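Local coordinates for putative aldo/keto reductase (Salmonella enterica subsp. enterica serovar Typhimurium, PDB 4R9O), which probably acts as an NADP-dependent oxidoreductase of the aldo/keto reductase family, built on a TIM-barrel fold, at residues C[22-27]-C[38-43]; C[52-57]-C[65-70]; C[251-254]-C[259-262]; C[253-258]-C[286-291]. All blocks are in the same frame, centred on the assembly; numbering follows the deposited sequence.

Contact 1 (C[22-27]-C[38-43]); sequences MGYWRL and VSFIEE
M22 and Y24 on one side and F40 and I41 on the other close the first beta-alpha unit of the TIM barrel, where the end of strand 16-23 is covered by helix 34-46. Start at M22: its CB points at the helix, and CG, anti to the backbone N (chi1 -172°), comes within 4.1 Å of F40 CE2. The chain then bends at chi2 and again at chi3, which brings the sulfur to the rim of the phenyl ring, with M22 SD 3.8 Å from F40 CZ. This is a Met-aromatic contact of the edge type, the sulfur lying 75° off the ring normal. The terminal methyl follows along the same rim, in the plane of the ring, with M22 CE again 3.8 Å from F40 CZ. A second arm comes from Y24, whose side chain slides past F40 in the opposite direction, so that Y24 CE1 is 4.1 Å from F40 CE2. The phenol oxygen has a polar partner, a hydrogen bond with H44, one helical turn beyond F40. W30 meets F40 edge to face, and Y24 lies close to Y58, the probable proton donor, so the contact backs the active-site end of the barrel. At its tip, Y24 OH touches two apolar groups of the helix, 3.6 Å from F40 CD2 and 3.5 Å from I41 CG1.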
loop_
_atom_site.group_PDB
_atom_site.type_symbol
_atom_site.label_atom_id
_atom_site.label_comp_id
_atom_site.label_asym_id
_atom_site.label_seq_id
_atom_site.Cartn_x
_atom_site.Cartn_y
_atom_site.Cartn_z
ATOM N N MET C 22 10.776 25.492 -23.447
ATOM C CA MET C 22 11.795 24.595 -24.002
ATOM C C MET C 22 12.740 24.119 -22.902
ATOM O O MET C 22 13.450 24.922 -22.297
ATOM C CB MET C 22 12.592 25.279 -25.119
ATOM C CG MET C 22 13.536 24.331 -25.850
ATOM S SD MET C 22 12.642 23.039 -26.749
ATOM C CE MET C 22 13.623 21.596 -26.350
ATOM N N GLY C 23 12.747 22.813 -22.646
ATOM C CA GLY C 23 13.604 22.225 -21.621
ATOM C C GLY C 23 14.919 21.703 -22.197
ATOM O O GLY C 23 14.941 21.059 -23.246
ATOM N N TYR C 24 16.021 21.970 -21.503
ATOM C CA TYR C 24 17.336 21.639 -22.030
ATOM C C TYR C 24 18.082 20.567 -21.228
ATOM O O TYR C 24 19.305 20.458 -21.323
ATOM C CB TYR C 24 18.181 22.916 -22.131
ATOM C CG TYR C 24 17.842 23.734 -23.361
ATOM C CD1 TYR C 24 18.391 23.409 -24.602
ATOM C CD2 TYR C 24 16.965 24.813 -23.296
ATOM C CE1 TYR C 24 18.080 24.136 -25.739
ATOM C CE2 TYR C 24 16.646 25.553 -24.439
ATOM C CZ TYR C 24 17.208 25.211 -25.655
ATOM O OH TYR C 24 16.915 25.937 -26.794
ATOM N N TRP C 25 17.351 19.744 -20.479
ATOM C CA TRP C 25 18.014 18.730 -19.668
ATOM C C TRP C 25 18.689 17.650 -20.513
ATOM O O TRP C 25 19.637 17.024 -20.048
ATOM C CB TRP C 25 17.024 18.107 -18.666
ATOM C CG TRP C 25 16.176 16.965 -19.160
ATOM C CD1 TRP C 25 16.424 15.626 -18.999
ATOM C CD2 TRP C 25 14.932 17.059 -19.862
ATOM N NE1 TRP C 25 15.416 14.884 -19.570
ATOM C CE2 TRP C 25 14.487 15.739 -20.103
ATOM C CE3 TRP C 25 14.151 18.127 -20.309
ATOM C CZ2 TRP C 25 13.295 15.462 -20.778
ATOM C CZ3 TRP C 25 12.963 17.850 -20.973
ATOM C CH2 TRP C 25 12.547 16.526 -21.201
ATOM N N ARG C 26 18.234 17.466 -21.754
ATOM C CA ARG C 26 18.789 16.455 -22.668
ATOM C C ARG C 26 19.778 17.034 -23.682
ATOM O O ARG C 26 20.178 16.341 -24.615
ATOM C CB ARG C 26 17.666 15.750 -23.442
ATOM C CG ARG C 26 16.693 14.965 -22.584
ATOM C CD ARG C 26 17.080 13.493 -22.501
ATOM N NE ARG C 26 16.758 12.774 -23.735
ATOM C CZ ARG C 26 17.493 11.791 -24.247
ATOM N NH1 ARG C 26 17.119 11.198 -25.373
ATOM N NH2 ARG C 26 18.599 11.396 -23.637
ATOM N N LEU C 27 20.148 18.300 -23.507
ATOM C CA LEU C 27 20.965 19.017 -24.486
ATOM C C LEU C 27 22.218 18.266 -24.928
ATOM O O LEU C 27 22.504 18.202 -26.122
ATOM C CB LEU C 27 21.366 20.387 -23.937
ATOM C CG LEU C 27 22.252 21.260 -24.842
ATOM C CD1 LEU C 27 21.728 21.324 -26.279
ATOM C CD2 LEU C 27 22.351 22.660 -24.263
ATOM N N VAL C 38 22.460 27.719 -31.581
ATOM C CA VAL C 38 22.009 29.070 -31.896
ATOM C C VAL C 38 20.790 29.032 -32.817
ATOM O O VAL C 38 19.782 29.695 -32.561
ATOM C CB VAL C 38 23.124 29.905 -32.570
ATOM C CG1 VAL C 38 22.540 31.162 -33.205
ATOM C CG2 VAL C 38 24.223 30.244 -31.562
ATOM N N SER C 39 20.894 28.250 -33.887
ATOM C CA SER C 39 19.817 28.129 -34.866
ATOM C C SER C 39 18.543 27.542 -34.254
ATOM O O SER C 39 17.439 28.009 -34.550
ATOM C CB SER C 39 20.275 27.266 -36.044
ATOM O OG SER C 39 21.477 27.777 -36.579
ATOM N N PHE C 40 18.706 26.521 -33.414
ATOM C CA PHE C 40 17.577 25.877 -32.736
ATOM C C PHE C 40 16.851 26.842 -31.795
ATOM O O PHE C 40 15.621 26.883 -31.764
ATOM C CB PHE C 40 18.050 24.640 -31.955
ATOM C CG PHE C 40 16.952 23.947 -31.199
ATOM C CD1 PHE C 40 16.007 23.187 -31.870
ATOM C CD2 PHE C 40 16.860 24.059 -29.818
ATOM C CE1 PHE C 40 14.989 22.554 -31.184
ATOM C CE2 PHE C 40 15.842 23.433 -29.118
ATOM C CZ PHE C 40 14.905 22.678 -29.792
ATOM N N ILE C 41 17.619 27.604 -31.024
ATOM C CA ILE C 41 17.069 28.640 -30.158
ATOM C C ILE C 41 16.298 29.665 -30.985
ATOM O O ILE C 41 15.149 29.974 -30.684
ATOM C CB ILE C 41 18.179 29.355 -29.351
ATOM C CG1 ILE C 41 18.824 28.384 -28.355
ATOM C CG2 ILE C 41 17.616 30.576 -28.625
ATOM C CD1 ILE C 41 20.081 28.919 -27.700
ATOM N N GLU C 42 16.932 30.181 -32.038
ATOM C CA GLU C 42 16.280 31.137 -32.929
ATOM C C GLU C 42 14.993 30.575 -33.519
ATOM O O GLU C 42 14.035 31.312 -33.737
ATOM C CB GLU C 42 17.232 31.553 -34.062
ATOM C CG GLU C 42 18.360 32.447 -33.604
ATOM C CD GLU C 42 19.281 32.840 -34.735
ATOM O OE1 GLU C 42 19.236 32.179 -35.793
ATOM O OE2 GLU C 42 20.048 33.809 -34.560
ATOM N N GLU C 43 14.969 29.272 -33.781
ATOM C CA GLU C 43 13.799 28.651 -34.394
ATOM C C GLU C 43 12.628 28.516 -33.417
ATOM O O GLU C 43 11.473 28.698 -33.811
ATOM C CB GLU C 43 14.160 27.284 -34.987
ATOM C CG GLU C 43 14.624 27.379 -36.451
ATOM C CD GLU C 43 15.263 26.104 -36.977
ATOM O OE1 GLU C 43 15.641 25.241 -36.161
ATOM O OE2 GLU C 43 15.395 25.969 -38.213
#

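Contact 2 (C[52-57]-C[65-70]); sequences VDHADI and AAFGEA
H54 drives the edge of its imidazole into the face of the F67 ring, a T-shaped pair with centroids 4.4 Å apart and planes at 70°. The CE1-NE2 side of the imidazole does the touching. NE2 stands over the phenyl face but away from its centre, with H54 NE2 3.3 Å from F67 CD1. CE1 sits beside it, H54 CE1 being 3.4 Å from F67 CG, and it also reaches back to the root of the side chain, 3.5 Å from F67 CB. F67 presents its face this way because CG runs anti to the backbone N (chi1 -161°), which lifts the ring off the helix toward the strand end, while the two side chains cross at about a right angle. V52 adds a looser apolar touch at the far end of the ring, with V52 CG2 4.3 Å from F67 CZ. Both aromatics also meet Y24: its ring is nearly parallel to that of H54 and edge-to-face with that of F67, so the three rings form one cluster next to Y58, the probable proton donor. Next to H54, D53 forms a salt bridge with K86, an Asp-Lys pair of the kind aldo/keto reductases keep beside that tyrosine. In the barrel, strand 51-53 lies between the parallel strands 16-23 and 82-90; helix 63-73 covers its end through F67, which leans on I41 of helix 34-46.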
loop_
_atom_site.group_PDB
_atom_site.type_symbol
_atom_site.label_atom_id
_atom_site.label_comp_id
_atom_site.label_asym_id
_atom_site.label_seq_id
_atom_site.Cartn_x
_atom_site.Cartn_y
_atom_site.Cartn_z
ATOM N N VAL C 52 13.008 29.172 -21.193
ATOM C CA VAL C 52 13.853 27.985 -21.293
ATOM C C VAL C 52 14.223 27.471 -19.900
ATOM O O VAL C 52 14.434 28.242 -18.954
ATOM C CB VAL C 52 15.140 28.253 -22.112
ATOM C CG1 VAL C 52 14.792 28.684 -23.556
ATOM C CG2 VAL C 52 15.996 29.304 -21.443
ATOM N N ASP C 53 14.292 26.156 -19.778
ATOM C CA ASP C 53 14.439 25.534 -18.474
ATOM C C ASP C 53 15.761 24.778 -18.365
ATOM O O ASP C 53 16.052 23.896 -19.174
ATOM C CB ASP C 53 13.251 24.603 -18.208
ATOM C CG ASP C 53 13.323 23.954 -16.843
ATOM O OD1 ASP C 53 12.930 24.609 -15.853
ATOM O OD2 ASP C 53 13.785 22.797 -16.768
ATOM N N HIS C 54 16.551 25.145 -17.358
ATOM C CA HIS C 54 17.875 24.566 -17.099
ATOM C C HIS C 54 18.004 24.077 -15.656
ATOM O O HIS C 54 17.104 24.292 -14.848
ATOM C CB HIS C 54 18.977 25.597 -17.378
ATOM C CG HIS C 54 19.230 25.827 -18.841
ATOM N ND1 HIS C 54 20.100 25.049 -19.568
ATOM C CD2 HIS C 54 18.717 26.736 -19.699
ATOM C CE1 HIS C 54 20.114 25.472 -20.826
ATOM N NE2 HIS C 54 19.283 26.496 -20.929
ATOM N N ALA C 55 19.138 23.450 -15.334
ATOM C CA ALA C 55 19.486 23.139 -13.941
ATOM C C ALA C 55 20.989 22.969 -13.837
ATOM O O ALA C 55 21.634 22.591 -14.808
ATOM C CB ALA C 55 18.771 21.879 -13.444
ATOM N N ASP C 56 21.551 23.236 -12.669
ATOM C CA ASP C 56 22.998 23.096 -12.526
ATOM C C ASP C 56 23.458 21.662 -12.857
ATOM O O ASP C 56 24.462 21.477 -13.542
ATOM C CB ASP C 56 23.453 23.521 -11.121
ATOM C CG ASP C 56 22.806 22.704 -9.999
ATOM O OD1 ASP C 56 21.735 22.088 -10.213
ATOM O OD2 ASP C 56 23.383 22.705 -8.890
ATOM N N ILE C 57 22.702 20.657 -12.424
ATOM C CA ILE C 57 23.147 19.269 -12.572
ATOM C C ILE C 57 22.997 18.652 -13.978
ATOM O O ILE C 57 23.650 17.646 -14.279
ATOM C CB ILE C 57 22.396 18.343 -11.594
ATOM C CG1 ILE C 57 20.905 18.316 -11.930
ATOM C CG2 ILE C 57 22.626 18.766 -10.144
ATOM C CD1 ILE C 57 20.231 17.015 -11.533
ATOM N N ALA C 65 26.584 25.350 -19.391
ATOM C CA ALA C 65 27.741 25.913 -20.074
ATOM C C ALA C 65 27.628 25.772 -21.585
ATOM O O ALA C 65 28.093 26.634 -22.328
ATOM C CB ALA C 65 29.025 25.249 -19.579
ATOM N N ALA C 66 27.050 24.668 -22.041
ATOM C CA ALA C 66 26.846 24.470 -23.476
ATOM C C ALA C 66 25.873 25.523 -24.008
ATOM O O ALA C 66 26.036 26.043 -25.118
ATOM C CB ALA C 66 26.333 23.074 -23.763
ATOM N N PHE C 67 24.880 25.858 -23.197
ATOM C CA PHE C 67 23.912 26.877 -23.573
ATOM C C PHE C 67 24.557 28.259 -23.632
ATOM O O PHE C 67 24.302 29.031 -24.554
ATOM C CB PHE C 67 22.738 26.892 -22.594
ATOM C CG PHE C 67 21.518 27.575 -23.135
ATOM C CD1 PHE C 67 20.598 26.870 -23.898
ATOM C CD2 PHE C 67 21.297 28.924 -22.895
ATOM C CE1 PHE C 67 19.468 27.498 -24.407
ATOM C CE2 PHE C 67 20.167 29.559 -23.408
ATOM C CZ PHE C 67 19.251 28.842 -24.157
ATOM N N GLY C 68 25.398 28.565 -22.652
ATOM C CA GLY C 68 26.087 29.845 -22.617
ATOM C C GLY C 68 27.040 30.071 -23.779
ATOM O O GLY C 68 27.341 31.210 -24.131
ATOM N N GLU C 69 27.534 28.991 -24.375
ATOM C CA GLU C 69 28.372 29.110 -25.564
ATOM C C GLU C 69 27.571 29.620 -26.751
ATOM O O GLU C 69 28.085 30.377 -27.573
ATOM C CB GLU C 69 29.013 27.770 -25.913
ATOM C CG GLU C 69 30.051 27.297 -24.922
ATOM C CD GLU C 69 30.579 25.915 -25.261
ATOM O OE1 GLU C 69 29.978 25.239 -26.129
ATOM O OE2 GLU C 69 31.606 25.509 -24.675
ATOM N N ALA C 70 26.313 29.198 -26.845
ATOM C CA ALA C 70 25.423 29.686 -27.894
ATOM C C ALA C 70 25.080 31.150 -27.660
ATOM O O ALA C 70 25.084 31.955 -28.593
ATOM C CB ALA C 70 24.155 28.848 -27.965
#

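Contact 3 (C[251-254]-C[259-262]); sequences AWIL and QPLP
I253 and L254, in the last turn of helix 245-254, pack on P260, just ahead of the next strand, and P262, inside it. I253 meets P260 with the CG2 branch, which runs anti to the backbone N (chi1 -70° for CG1), and I253 CG2 lies 4.0 Å from P260 CB. The same branch touches the second proline more loosely, I253 CG2 being 4.3 Å from P262 CG. Its carbonyl joins in, with I253 O 3.5 Å from P260 CD. L254 starts out pointing away from the strand, yet its CD2 methyl swings back across the other proline ring, 3.7 Å from both P262 CG and P262 CD. L254 CD2 also lies 3.7 Å from P260 O, a buried carbonyl oxygen that has no polar partner in the model.

One step further out, Q259 takes a left-handed backbone conformation that turns the chain into the strand, and its carbonyl oxygen is hydrogen-bonded to R208. I253 is flanked by C214, of the probable NADP(+) site, and L254 rests on R19 and F20. Strand 261-264 packs against the helix that precedes it; backbone hydrogen bonds join L261 to P209 and A211, at the start of strand 210-212, and P262 to V21 of strand 16-23, where the barrel closes.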
loop_
_atom_site.group_PDB
_atom_site.type_symbol
_atom_site.label_atom_id
_atom_site.label_comp_id
_atom_site.label_asym_id
_atom_site.label_seq_id
_atom_site.Cartn_x
_atom_site.Cartn_y
_atom_site.Cartn_z
ATOM N N ALA C 251 -2.573 18.723 -25.091
ATOM C CA ALA C 251 -3.891 19.336 -24.971
ATOM C C ALA C 251 -4.555 18.877 -23.678
ATOM O O ALA C 251 -5.222 19.653 -22.996
ATOM C CB ALA C 251 -4.760 18.990 -26.187
ATOM N N TRP C 252 -4.327 17.613 -23.333
ATOM C CA TRP C 252 -4.867 17.003 -22.122
ATOM C C TRP C 252 -4.339 17.692 -20.864
ATOM O O TRP C 252 -5.080 17.920 -19.901
ATOM C CB TRP C 252 -4.512 15.513 -22.101
ATOM C CG TRP C 252 -5.113 14.720 -20.975
ATOM C CD1 TRP C 252 -6.293 14.033 -21.000
ATOM C CD2 TRP C 252 -4.555 14.511 -19.669
ATOM N NE1 TRP C 252 -6.513 13.423 -19.789
ATOM C CE2 TRP C 252 -5.460 13.700 -18.952
ATOM C CE3 TRP C 252 -3.388 14.951 -19.028
ATOM C CZ2 TRP C 252 -5.230 13.302 -17.634
ATOM C CZ3 TRP C 252 -3.157 14.555 -17.710
ATOM C CH2 TRP C 252 -4.080 13.742 -17.029
ATOM N N ILE C 253 -3.044 17.998 -20.883
ATOM C CA ILE C 253 -2.374 18.694 -19.791
ATOM C C ILE C 253 -2.837 20.152 -19.686
ATOM O O ILE C 253 -3.116 20.654 -18.594
ATOM C CB ILE C 253 -0.841 18.651 -19.989
ATOM C CG1 ILE C 253 -0.315 17.231 -19.764
ATOM C CG2 ILE C 253 -0.134 19.641 -19.071
ATOM C CD1 ILE C 253 1.159 17.081 -20.087
ATOM N N LEU C 254 -2.919 20.826 -20.831
ATOM C CA LEU C 254 -3.372 22.215 -20.880
ATOM C C LEU C 254 -4.792 22.398 -20.347
ATOM O O LEU C 254 -5.152 23.481 -19.890
ATOM C CB LEU C 254 -3.323 22.752 -22.316
ATOM C CG LEU C 254 -1.965 22.963 -22.988
ATOM C CD1 LEU C 254 -2.185 23.520 -24.391
ATOM C CD2 LEU C 254 -1.084 23.896 -22.167
ATOM N N GLN C 259 -3.817 25.258 -15.088
ATOM C CA GLN C 259 -3.265 25.895 -16.297
ATOM C C GLN C 259 -1.742 25.755 -16.412
ATOM O O GLN C 259 -1.028 26.746 -16.454
ATOM C CB GLN C 259 -3.663 27.374 -16.339
ATOM C CG GLN C 259 -5.168 27.597 -16.181
ATOM C CD GLN C 259 -5.564 29.061 -16.300
ATOM O OE1 GLN C 259 -5.508 29.640 -17.384
ATOM N NE2 GLN C 259 -5.963 29.664 -15.183
ATOM N N PRO C 260 -1.250 24.509 -16.490
ATOM C CA PRO C 260 0.191 24.230 -16.543
ATOM C C PRO C 260 0.874 24.758 -17.809
ATOM O O PRO C 260 0.226 24.921 -18.850
ATOM C CB PRO C 260 0.255 22.692 -16.517
ATOM C CG PRO C 260 -1.109 22.240 -16.069
ATOM C CD PRO C 260 -2.041 23.273 -16.597
ATOM N N LEU C 261 2.174 25.020 -17.687
ATOM C CA LEU C 261 3.064 25.340 -18.799
ATOM C C LEU C 261 3.899 24.100 -19.111
ATOM O O LEU C 261 4.814 23.762 -18.348
ATOM C CB LEU C 261 3.987 26.515 -18.452
ATOM C CG LEU C 261 3.397 27.921 -18.262
ATOM C CD1 LEU C 261 2.493 28.037 -17.030
ATOM C CD2 LEU C 261 4.522 28.931 -18.190
ATOM N N PRO C 262 3.582 23.409 -20.218
ATOM C CA PRO C 262 4.312 22.179 -20.565
ATOM C C PRO C 262 5.754 22.443 -20.981
ATOM O O PRO C 262 6.014 23.348 -21.779
ATOM C CB PRO C 262 3.506 21.601 -21.738
ATOM C CG PRO C 262 2.140 22.251 -21.632
ATOM C CD PRO C 262 2.417 23.632 -21.095
#

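Contact 4 (C[253-258]-C[286-291]); sequences ILRLPS and QQWFRI
The indole of W288 lies against R255 and L256, where helix 285-296, the C-terminal helix of this TIM-barrel chain, packs beside the segment that leaves helix 245-254. W288 has CG anti to its own backbone N (chi1 -171°), which carries the ring straight out from the helix toward the two residues. R255 approaches the pyrrole side, and its aliphatic root does the work: R255 CG and R255 CB are both 3.8 Å from W288 CD1. Though that root points at the indole, a bend at chi2 (56°) sends the guanidinium elsewhere, toward D105 of a third subunit, with which it makes a long and weak ion pair. L256 comes in on the benzene side of the indole. Its side chain does not set out toward W288, but its CD2 methyl reaches the ring. Both side chains cross the indole at about a right angle.

The backbone fixes where these groups start: L256 N is hydrogen-bonded to I253 O at 3.1 Å, and the polyproline-like backbone of L256 then takes the chain off the helical path. Within its own helix, W288 CE3 sits 3.7 Å above the centre of the F289 ring, and L136 of the third subunit packs on W288. The indole also stacks on the ring of W252, and its N-H is used there, W288 NE1 donating a hydrogen bond to W252 O, while W288 CZ2 rests 3.6 Å from L256 CD2.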
loop_
_atom_site.group_PDB
_atom_site.type_symbol
_atom_site.label_atom_id
_atom_site.label_comp_id
_atom_site.label_asym_id
_atom_site.label_seq_id
_atom_site.Cartn_x
_atom_site.Cartn_y
_atom_site.Cartn_z
ATOM N N ILE C 253 -3.044 17.998 -20.883
ATOM C CA ILE C 253 -2.374 18.694 -19.791
ATOM C C ILE C 253 -2.837 20.152 -19.686
ATOM O O ILE C 253 -3.116 20.654 -18.594
ATOM C CB ILE C 253 -0.841 18.651 -19.989
ATOM C CG1 ILE C 253 -0.315 17.231 -19.764
ATOM C CG2 ILE C 253 -0.134 19.641 -19.071
ATOM C CD1 ILE C 253 1.159 17.081 -20.087
ATOM N N LEU C 254 -2.919 20.826 -20.831
ATOM C CA LEU C 254 -3.372 22.215 -20.880
ATOM C C LEU C 254 -4.792 22.398 -20.347
ATOM O O LEU C 254 -5.152 23.481 -19.890
ATOM C CB LEU C 254 -3.323 22.752 -22.316
ATOM C CG LEU C 254 -1.965 22.963 -22.988
ATOM C CD1 LEU C 254 -2.185 23.520 -24.391
ATOM C CD2 LEU C 254 -1.084 23.896 -22.167
ATOM N N ARG C 255 -5.598 21.342 -20.446
ATOM C CA ARG C 255 -7.004 21.386 -20.040
ATOM C C ARG C 255 -7.155 21.512 -18.516
ATOM O O ARG C 255 -8.194 21.949 -18.022
ATOM C CB ARG C 255 -7.732 20.135 -20.559
ATOM C CG ARG C 255 -9.233 20.051 -20.243
ATOM C CD ARG C 255 -9.983 21.268 -20.758
ATOM N NE ARG C 255 -11.401 21.238 -20.393
ATOM C CZ ARG C 255 -11.877 21.643 -19.217
ATOM N NH1 ARG C 255 -13.183 21.597 -18.981
ATOM N NH2 ARG C 255 -11.048 22.095 -18.276
ATOM N N LEU C 256 -6.111 21.140 -17.775
ATOM C CA LEU C 256 -6.146 21.214 -16.314
ATOM C C LEU C 256 -6.372 22.642 -15.828
ATOM O O LEU C 256 -5.778 23.580 -16.351
ATOM C CB LEU C 256 -4.851 20.665 -15.715
ATOM C CG LEU C 256 -4.590 19.166 -15.930
ATOM C CD1 LEU C 256 -3.263 18.748 -15.298
ATOM C CD2 LEU C 256 -5.732 18.345 -15.356
ATOM N N PRO C 257 -7.229 22.811 -14.806
ATOM C CA PRO C 257 -7.560 24.154 -14.306
ATOM C C PRO C 257 -6.429 24.841 -13.510
ATOM O O PRO C 257 -6.562 26.022 -13.196
ATOM C CB PRO C 257 -8.785 23.903 -13.424
ATOM C CG PRO C 257 -8.651 22.483 -12.997
ATOM C CD PRO C 257 -8.010 21.756 -14.135
ATOM N N SER C 258 -5.338 24.144 -13.203
ATOM C CA SER C 258 -4.137 24.837 -12.712
ATOM C C SER C 258 -3.412 25.562 -13.858
ATOM O O SER C 258 -2.520 26.387 -13.627
ATOM C CB SER C 258 -3.181 23.863 -12.017
ATOM O OG SER C 258 -2.965 22.697 -12.792
ATOM N N GLN C 286 -15.367 14.431 -22.209
ATOM C CA GLN C 286 -15.415 12.983 -22.366
ATOM C C GLN C 286 -14.123 12.459 -22.974
ATOM O O GLN C 286 -13.664 11.376 -22.619
ATOM C CB GLN C 286 -16.623 12.567 -23.205
ATOM C CG GLN C 286 -17.945 12.799 -22.487
ATOM C CD GLN C 286 -19.150 12.212 -23.216
ATOM O OE1 GLN C 286 -20.177 12.865 -23.332
ATOM N NE2 GLN C 286 -19.035 10.973 -23.680
ATOM N N GLN C 287 -13.522 13.242 -23.866
ATOM C CA GLN C 287 -12.238 12.874 -24.441
ATOM C C GLN C 287 -11.157 12.919 -23.375
ATOM O O GLN C 287 -10.329 12.022 -23.306
ATOM C CB GLN C 287 -11.876 13.788 -25.619
ATOM C CG GLN C 287 -12.663 13.481 -26.883
ATOM C CD GLN C 287 -12.486 14.542 -27.963
ATOM O OE1 GLN C 287 -12.170 15.700 -27.673
ATOM N NE2 GLN C 287 -12.680 14.144 -29.217
ATOM N N TRP C 288 -11.183 13.949 -22.532
ATOM C CA TRP C 288 -10.217 14.063 -21.449
ATOM C C TRP C 288 -10.356 12.870 -20.512
ATOM O O TRP C 288 -9.368 12.290 -20.079
ATOM C CB TRP C 288 -10.404 15.376 -20.674
ATOM C CG TRP C 288 -9.298 15.657 -19.680
ATOM C CD1 TRP C 288 -8.177 16.404 -19.895
ATOM C CD2 TRP C 288 -9.209 15.194 -18.322
ATOM N NE1 TRP C 288 -7.392 16.430 -18.768
ATOM C CE2 TRP C 288 -8.007 15.697 -17.783
ATOM C CE3 TRP C 288 -10.030 14.403 -17.510
ATOM C CZ2 TRP C 288 -7.599 15.433 -16.472
ATOM C CZ3 TRP C 288 -9.634 14.152 -16.205
ATOM C CH2 TRP C 288 -8.426 14.662 -15.697
ATOM N N PHE C 289 -11.590 12.494 -20.207
ATOM C CA PHE C 289 -11.815 11.424 -19.244
ATOM C C PHE C 289 -11.526 10.053 -19.846
ATOM O O PHE C 289 -11.028 9.154 -19.157
ATOM C CB PHE C 289 -13.235 11.509 -18.686
ATOM C CG PHE C 289 -13.360 12.489 -17.545
ATOM C CD1 PHE C 289 -12.954 12.135 -16.270
ATOM C CD2 PHE C 289 -13.849 13.769 -17.756
ATOM C CE1 PHE C 289 -13.045 13.031 -15.219
ATOM C CE2 PHE C 289 -13.951 14.670 -16.701
ATOM C CZ PHE C 289 -13.549 14.299 -15.438
ATOM N N ARG C 290 -11.804 9.911 -21.136
ATOM C CA ARG C 290 -11.450 8.702 -21.872
ATOM C C ARG C 290 -9.943 8.481 -21.859
ATOM O O ARG C 290 -9.473 7.359 -21.681
ATOM C CB ARG C 290 -11.935 8.774 -23.318
ATOM C CG ARG C 290 -13.064 7.836 -23.648
ATOM C CD ARG C 290 -13.141 7.625 -25.157
ATOM N NE ARG C 290 -13.445 8.868 -25.860
ATOM C CZ ARG C 290 -13.310 9.044 -27.172
ATOM N NH1 ARG C 290 -13.618 10.213 -27.716
ATOM N NH2 ARG C 290 -12.869 8.053 -27.938
ATOM N N ILE C 291 -9.195 9.557 -22.075
ATOM C CA ILE C 291 -7.742 9.530 -21.941
ATOM C C ILE C 291 -7.292 9.105 -20.546
ATOM O O ILE C 291 -6.474 8.200 -20.400
ATOM C CB ILE C 291 -7.126 10.892 -22.240
ATOM C CG1 ILE C 291 -7.329 11.218 -23.704
ATOM C CG2 ILE C 291 -5.624 10.861 -21.971
ATOM C CD1 ILE C 291 -6.739 10.156 -24.534
#

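From the N terminus, contact 1 closes first, folding helix 34-46 back on the end of strand 16-23. The next strand, 51-53, opens contact 2, which closes on helix 63-73; the two follow in series and touch, the backbones of M22 and Y24 pairing with D53 between neighbouring parallel strands. Much later, contacts 3 and 4 start from overlapping segments at the end of helix 245-254, sharing I253 and L254. Contact 3 closes first, on strand 261-264, while the longer loop of contact 4 is still open until helix 285-296, so the two interleave. Strand 261-264, the last barrel strand, rejoins 16-23, the first of the parallel strands.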